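Cell cycle serine/threonine-protein kinase CDC5/MSD2 (Saccharomyces cerevisiae, PDB 6MF4) phosphorylates serine and threonine residues of cell-cycle proteins to drive mitotic exit, its polo-box domain, the part present here, recognising substrates. Local coordinates at residues R201-E213 / L273-T285. Residues are numbered along the deposited sequence; the frame is centred on the assembly and turned at random.
Sequences RRYTRYKPFVMFE and LTLIKEGLKQKST
K283, near the C-terminal end of helix 269-283, reaches across to the first hairpin of the second polo box, where the helix packs on the antiparallel sheet; the axes of strand 209-213 and helix segment 273-283 are inclined at 55° and pass 10.4 Å apart. Its chain bends at chi2 (-98°) and again at chi3, so that K283 and T204 meet tip to tip, NZ donating a 2.6 Å hydrogen bond to T204 OG1. On the way, K283 CD passes 3.3 Å from E213 OE2, and K283 CE lies over one face of the R202 guanidinium. M211, its chain fully extended from a trans chi1 of 173°, slides past K283 and sets CE 3.7 Å from L280 CD2. G279, lacking a side chain, lets M211 and F209 approach the helix backbone, its CA at the edge of the F209 ring; F209 CE1 touches L275 CB at 3.8 Å. Q282 OE1, at the edge of the Y206 ring, accepts a 3.1 Å hydrogen bond from Y206 OH, which stands above the amide plane; Q282 NE2 bonds to L45 O. In the strand pair beneath, R201 and R202 both face E213 in a classic beta bulge. R202 grips E213 side-on in a salt bridge, NH2 using the syn lone pair of OE1. NE meets OE2 at 2.7 Å from above the carboxylate plane.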
loop_
_atom_site.group_PDB
_atom_site.type_symbol
_atom_site.label_atom_id
_atom_site.label_comp_id
_atom_site.label_asym_id
_atom_site.label_seq_id
_atom_site.Cartn_x
_atom_site.Cartn_y
_atom_site.Cartn_z
ATOM N N ARG A 201 0.575 -3.513 5.150
ATOM C CA ARG A 201 -0.227 -4.448 5.933
ATOM C C ARG A 201 -0.356 -5.800 5.247
ATOM O O ARG A 201 -0.297 -6.844 5.894
ATOM C CB ARG A 201 -1.621 -3.891 6.177
ATOM C CG ARG A 201 -1.687 -2.690 7.087
ATOM C CD ARG A 201 -3.080 -2.086 6.998
ATOM N NE ARG A 201 -3.424 -1.327 8.185
ATOM C CZ ARG A 201 -4.543 -0.628 8.327
ATOM N NH1 ARG A 201 -5.436 -0.573 7.345
ATOM N NH2 ARG A 201 -4.759 0.031 9.454
ATOM N N ARG A 202 -0.566 -5.774 3.936
ATOM C CA ARG A 202 -0.762 -7.003 3.181
ATOM C C ARG A 202 -0.338 -6.801 1.739
ATOM O O ARG A 202 -0.571 -5.741 1.157
ATOM C CB ARG A 202 -2.226 -7.454 3.251
ATOM C CG ARG A 202 -2.517 -8.766 2.519
ATOM C CD ARG A 202 -3.860 -9.361 2.922
ATOM N NE ARG A 202 -4.984 -8.498 2.575
ATOM C CZ ARG A 202 -6.228 -8.677 3.004
ATOM N NH1 ARG A 202 -6.518 -9.686 3.817
ATOM N NH2 ARG A 202 -7.184 -7.831 2.638
ATOM N N TYR A 203 0.319 -7.813 1.183
ATOM C CA TYR A 203 0.591 -7.852 -0.246
ATOM C C TYR A 203 0.004 -9.128 -0.820
ATOM O O TYR A 203 -0.116 -10.133 -0.120
ATOM C CB TYR A 203 2.086 -7.780 -0.536
ATOM C CG TYR A 203 2.843 -9.019 -0.123
ATOM C CD1 TYR A 203 2.954 -10.109 -0.979
ATOM C CD2 TYR A 203 3.445 -9.100 1.123
ATOM C CE1 TYR A 203 3.638 -11.244 -0.603
ATOM C CE2 TYR A 203 4.138 -10.231 1.506
ATOM C CZ TYR A 203 4.231 -11.299 0.639
ATOM O OH TYR A 203 4.917 -12.431 1.017
ATOM N N THR A 204 -0.372 -9.076 -2.091
ATOM C CA THR A 204 -0.847 -10.255 -2.797
ATOM C C THR A 204 -0.287 -10.253 -4.202
ATOM O O THR A 204 -0.400 -9.261 -4.924
ATOM C CB THR A 204 -2.377 -10.316 -2.866
ATOM O OG1 THR A 204 -2.925 -10.149 -1.554
ATOM C CG2 THR A 204 -2.831 -11.658 -3.450
ATOM N N ARG A 205 0.319 -11.372 -4.576
ATOM C CA ARG A 205 0.854 -11.549 -5.913
ATOM C C ARG A 205 -0.101 -12.315 -6.807
ATOM O O ARG A 205 -0.494 -13.437 -6.491
ATOM C CB ARG A 205 2.185 -12.283 -5.854
ATOM C CG ARG A 205 3.326 -11.405 -5.414
ATOM C CD ARG A 205 4.519 -11.549 -6.338
ATOM N NE ARG A 205 5.554 -12.352 -5.711
ATOM C CZ ARG A 205 6.630 -12.813 -6.333
ATOM N NH1 ARG A 205 6.822 -12.568 -7.626
ATOM N NH2 ARG A 205 7.511 -13.527 -5.652
ATOM N N TYR A 206 -0.473 -11.685 -7.914
ATOM C CA TYR A 206 -1.245 -12.325 -8.970
ATOM C C TYR A 206 -0.396 -12.325 -10.230
ATOM O O TYR A 206 0.576 -11.576 -10.326
ATOM C CB TYR A 206 -2.563 -11.588 -9.234
ATOM C CG TYR A 206 -3.479 -11.411 -8.040
ATOM C CD1 TYR A 206 -4.296 -12.447 -7.609
ATOM C CD2 TYR A 206 -3.554 -10.194 -7.370
ATOM C CE1 TYR A 206 -5.146 -12.285 -6.535
ATOM C CE2 TYR A 206 -4.400 -10.024 -6.295
ATOM C CZ TYR A 206 -5.194 -11.073 -5.880
ATOM O OH TYR A 206 -6.046 -10.908 -4.810
ATOM N N LYS A 207 -0.767 -13.144 -11.207
ATOM C CA LYS A 207 -0.071 -13.135 -12.484
ATOM C C LYS A 207 -0.114 -11.744 -13.137
ATOM O O LYS A 207 0.927 -11.226 -13.542
ATOM C CB LYS A 207 -0.663 -14.196 -13.422
ATOM N N PRO A 208 -1.307 -11.124 -13.234
ATOM C CA PRO A 208 -1.360 -9.815 -13.901
ATOM C C PRO A 208 -0.807 -8.645 -13.079
ATOM O O PRO A 208 -0.377 -7.652 -13.669
ATOM C CB PRO A 208 -2.857 -9.617 -14.161
ATOM C CG PRO A 208 -3.535 -10.446 -13.143
ATOM C CD PRO A 208 -2.655 -11.640 -12.944
ATOM N N PHE A 209 -0.819 -8.744 -11.753
ATOM C CA PHE A 209 -0.332 -7.643 -10.928
ATOM C C PHE A 209 -0.018 -8.073 -9.501
ATOM O O PHE A 209 -0.464 -9.126 -9.037
ATOM C CB PHE A 209 -1.358 -6.495 -10.902
ATOM C CG PHE A 209 -2.680 -6.868 -10.285
ATOM C CD1 PHE A 209 -3.687 -7.430 -11.054
ATOM C CD2 PHE A 209 -2.921 -6.645 -8.938
ATOM C CE1 PHE A 209 -4.900 -7.774 -10.491
ATOM C CE2 PHE A 209 -4.137 -6.983 -8.368
ATOM C CZ PHE A 209 -5.128 -7.549 -9.145
ATOM N N VAL A 210 0.778 -7.256 -8.822
ATOM C CA VAL A 210 0.952 -7.386 -7.385
ATOM C C VAL A 210 0.216 -6.227 -6.715
ATOM O O VAL A 210 0.239 -5.091 -7.193
ATOM C CB VAL A 210 2.445 -7.415 -6.974
ATOM C CG1 VAL A 210 3.181 -6.198 -7.494
ATOM C CG2 VAL A 210 2.580 -7.527 -5.468
ATOM N N MET A 211 -0.440 -6.544 -5.603
ATOM C CA MET A 211 -1.320 -5.621 -4.904
ATOM C C MET A 211 -0.781 -5.338 -3.508
ATOM O O MET A 211 -0.531 -6.265 -2.743
ATOM C CB MET A 211 -2.728 -6.218 -4.834
ATOM C CG MET A 211 -3.746 -5.457 -4.003
ATOM S SD MET A 211 -5.352 -6.293 -4.088
ATOM C CE MET A 211 -6.352 -5.214 -3.076
ATOM N N PHE A 212 -0.595 -4.058 -3.199
ATOM C CA PHE A 212 -0.106 -3.625 -1.893
ATOM C C PHE A 212 -1.199 -2.875 -1.147
ATOM O O PHE A 212 -1.829 -1.967 -1.694
ATOM C CB PHE A 212 1.129 -2.730 -2.031
ATOM C CG PHE A 212 2.278 -3.373 -2.755
ATOM C CD1 PHE A 212 3.019 -4.377 -2.154
ATOM C CD2 PHE A 212 2.628 -2.964 -4.031
ATOM C CE1 PHE A 212 4.080 -4.965 -2.817
ATOM C CE2 PHE A 212 3.694 -3.547 -4.695
ATOM C CZ PHE A 212 4.422 -4.545 -4.085
ATOM N N GLU A 213 -1.413 -3.259 0.105
ATOM C CA GLU A 213 -2.383 -2.605 0.976
ATOM C C GLU A 213 -1.631 -1.880 2.092
ATOM O O GLU A 213 -1.104 -2.510 3.005
ATOM C CB GLU A 213 -3.370 -3.634 1.537
ATOM C CG GLU A 213 -4.087 -4.411 0.441
ATOM C CD GLU A 213 -4.977 -5.524 0.962
ATOM O OE1 GLU A 213 -5.913 -5.242 1.743
ATOM O OE2 GLU A 213 -4.744 -6.686 0.574
ATOM N N LEU A 273 -8.441 -0.934 -14.265
ATOM C CA LEU A 273 -9.425 -0.624 -13.230
ATOM C C LEU A 273 -10.323 -1.829 -12.960
ATOM O O LEU A 273 -10.741 -2.061 -11.827
ATOM C CB LEU A 273 -10.268 0.588 -13.624
ATOM C CG LEU A 273 -11.188 1.126 -12.522
ATOM C CD1 LEU A 273 -10.381 1.645 -11.328
ATOM C CD2 LEU A 273 -12.099 2.221 -13.065
ATOM N N THR A 274 -10.614 -2.600 -14.000
ATOM C CA THR A 274 -11.384 -3.826 -13.842
ATOM C C THR A 274 -10.623 -4.827 -12.975
ATOM O O THR A 274 -11.198 -5.452 -12.081
ATOM C CB THR A 274 -11.708 -4.457 -15.209
ATOM O OG1 THR A 274 -12.594 -3.591 -15.926
ATOM C CG2 THR A 274 -12.366 -5.825 -15.045
ATOM N N LEU A 275 -9.328 -4.975 -13.240
ATOM C CA LEU A 275 -8.485 -5.870 -12.454
ATOM C C LEU A 275 -8.421 -5.405 -11.001
ATOM O O LEU A 275 -8.480 -6.210 -10.071
ATOM C CB LEU A 275 -7.079 -5.943 -13.053
ATOM C CG LEU A 275 -6.962 -6.758 -14.345
ATOM C CD1 LEU A 275 -5.642 -6.481 -15.035
ATOM C CD2 LEU A 275 -7.109 -8.244 -14.060
ATOM N N ILE A 276 -8.319 -4.094 -10.819
ATOM C CA ILE A 276 -8.277 -3.498 -9.491
ATOM C C ILE A 276 -9.542 -3.836 -8.708
ATOM O O ILE A 276 -9.470 -4.241 -7.550
ATOM C CB ILE A 276 -8.093 -1.968 -9.590
ATOM C CG1 ILE A 276 -6.644 -1.656 -9.966
ATOM C CG2 ILE A 276 -8.467 -1.264 -8.279
ATOM C CD1 ILE A 276 -6.374 -0.205 -10.261
ATOM N N LYS A 277 -10.698 -3.681 -9.348
ATOM C CA LYS A 277 -11.970 -3.982 -8.705
ATOM C C LYS A 277 -12.071 -5.462 -8.331
ATOM O O LYS A 277 -12.602 -5.806 -7.275
ATOM C CB LYS A 277 -13.138 -3.592 -9.615
ATOM C CG LYS A 277 -13.284 -2.091 -9.838
ATOM C CD LYS A 277 -14.316 -1.774 -10.913
ATOM C CE LYS A 277 -15.710 -2.204 -10.502
ATOM N NZ LYS A 277 -16.711 -1.950 -11.577
ATOM N N GLU A 278 -11.562 -6.334 -9.196
ATOM C CA GLU A 278 -11.569 -7.770 -8.920
ATOM C C GLU A 278 -10.671 -8.101 -7.727
ATOM O O GLU A 278 -11.019 -8.933 -6.890
ATOM C CB GLU A 278 -11.118 -8.565 -10.148
ATOM C CG GLU A 278 -12.039 -8.424 -11.356
ATOM N N GLY A 279 -9.517 -7.447 -7.657
ATOM C CA GLY A 279 -8.603 -7.630 -6.544
ATOM C C GLY A 279 -9.228 -7.205 -5.227
ATOM O O GLY A 279 -9.203 -7.949 -4.247
ATOM N N LEU A 280 -9.800 -6.004 -5.209
ATOM C CA LEU A 280 -10.450 -5.478 -4.012
ATOM C C LEU A 280 -11.626 -6.339 -3.570
ATOM O O LEU A 280 -11.822 -6.571 -2.376
ATOM C CB LEU A 280 -10.933 -4.050 -4.256
ATOM C CG LEU A 280 -9.828 -3.022 -4.492
ATOM C CD1 LEU A 280 -10.407 -1.773 -5.123
ATOM C CD2 LEU A 280 -9.126 -2.694 -3.181
ATOM N N LYS A 281 -12.417 -6.798 -4.535
ATOM C CA LYS A 281 -13.594 -7.604 -4.233
ATOM C C LYS A 281 -13.173 -8.894 -3.548
ATOM O O LYS A 281 -13.730 -9.273 -2.521
ATOM C CB LYS A 281 -14.387 -7.915 -5.505
ATOM C CG LYS A 281 -15.715 -8.620 -5.253
ATOM N N GLN A 282 -12.174 -9.554 -4.122
ATOM C CA GLN A 282 -11.667 -10.807 -3.580
ATOM C C GLN A 282 -11.151 -10.646 -2.149
ATOM O O GLN A 282 -11.518 -11.414 -1.263
ATOM C CB GLN A 282 -10.556 -11.347 -4.479
ATOM C CG GLN A 282 -10.143 -12.773 -4.169
ATOM C CD GLN A 282 -9.048 -13.263 -5.091
ATOM O OE1 GLN A 282 -7.888 -13.375 -4.692
ATOM N NE2 GLN A 282 -9.413 -13.557 -6.334
ATOM N N LYS A 283 -10.307 -9.641 -1.928
ATOM C CA LYS A 283 -9.667 -9.446 -0.628
ATOM C C LYS A 283 -10.668 -9.044 0.453
ATOM O O LYS A 283 -10.413 -9.232 1.645
ATOM C CB LYS A 283 -8.569 -8.385 -0.728
ATOM C CG LYS A 283 -7.406 -8.753 -1.647
ATOM C CD LYS A 283 -6.198 -9.313 -0.897
ATOM C CE LYS A 283 -6.308 -10.807 -0.663
ATOM N NZ LYS A 283 -4.967 -11.445 -0.526
ATOM N N SER A 284 -11.805 -8.493 0.041
ATOM C CA SER A 284 -12.817 -8.030 0.985
ATOM C C SER A 284 -13.595 -9.191 1.597
ATOM O O SER A 284 -14.334 -9.006 2.565
ATOM C CB SER A 284 -13.794 -7.070 0.302
ATOM O OG SER A 284 -14.646 -7.768 -0.589
ATOM N N THR A 285 -13.430 -10.381 1.026
ATOM C CA THR A 285 -14.163 -11.559 1.480
ATOM C C THR A 285 -13.368 -12.376 2.496
ATOM O O THR A 285 -13.654 -13.558 2.704
ATOM C CB THR A 285 -14.536 -12.474 0.298
ATOM O OG1 THR A 285 -13.352 -13.076 -0.243
ATOM C CG2 THR A 285 -15.250 -11.685 -0.789
#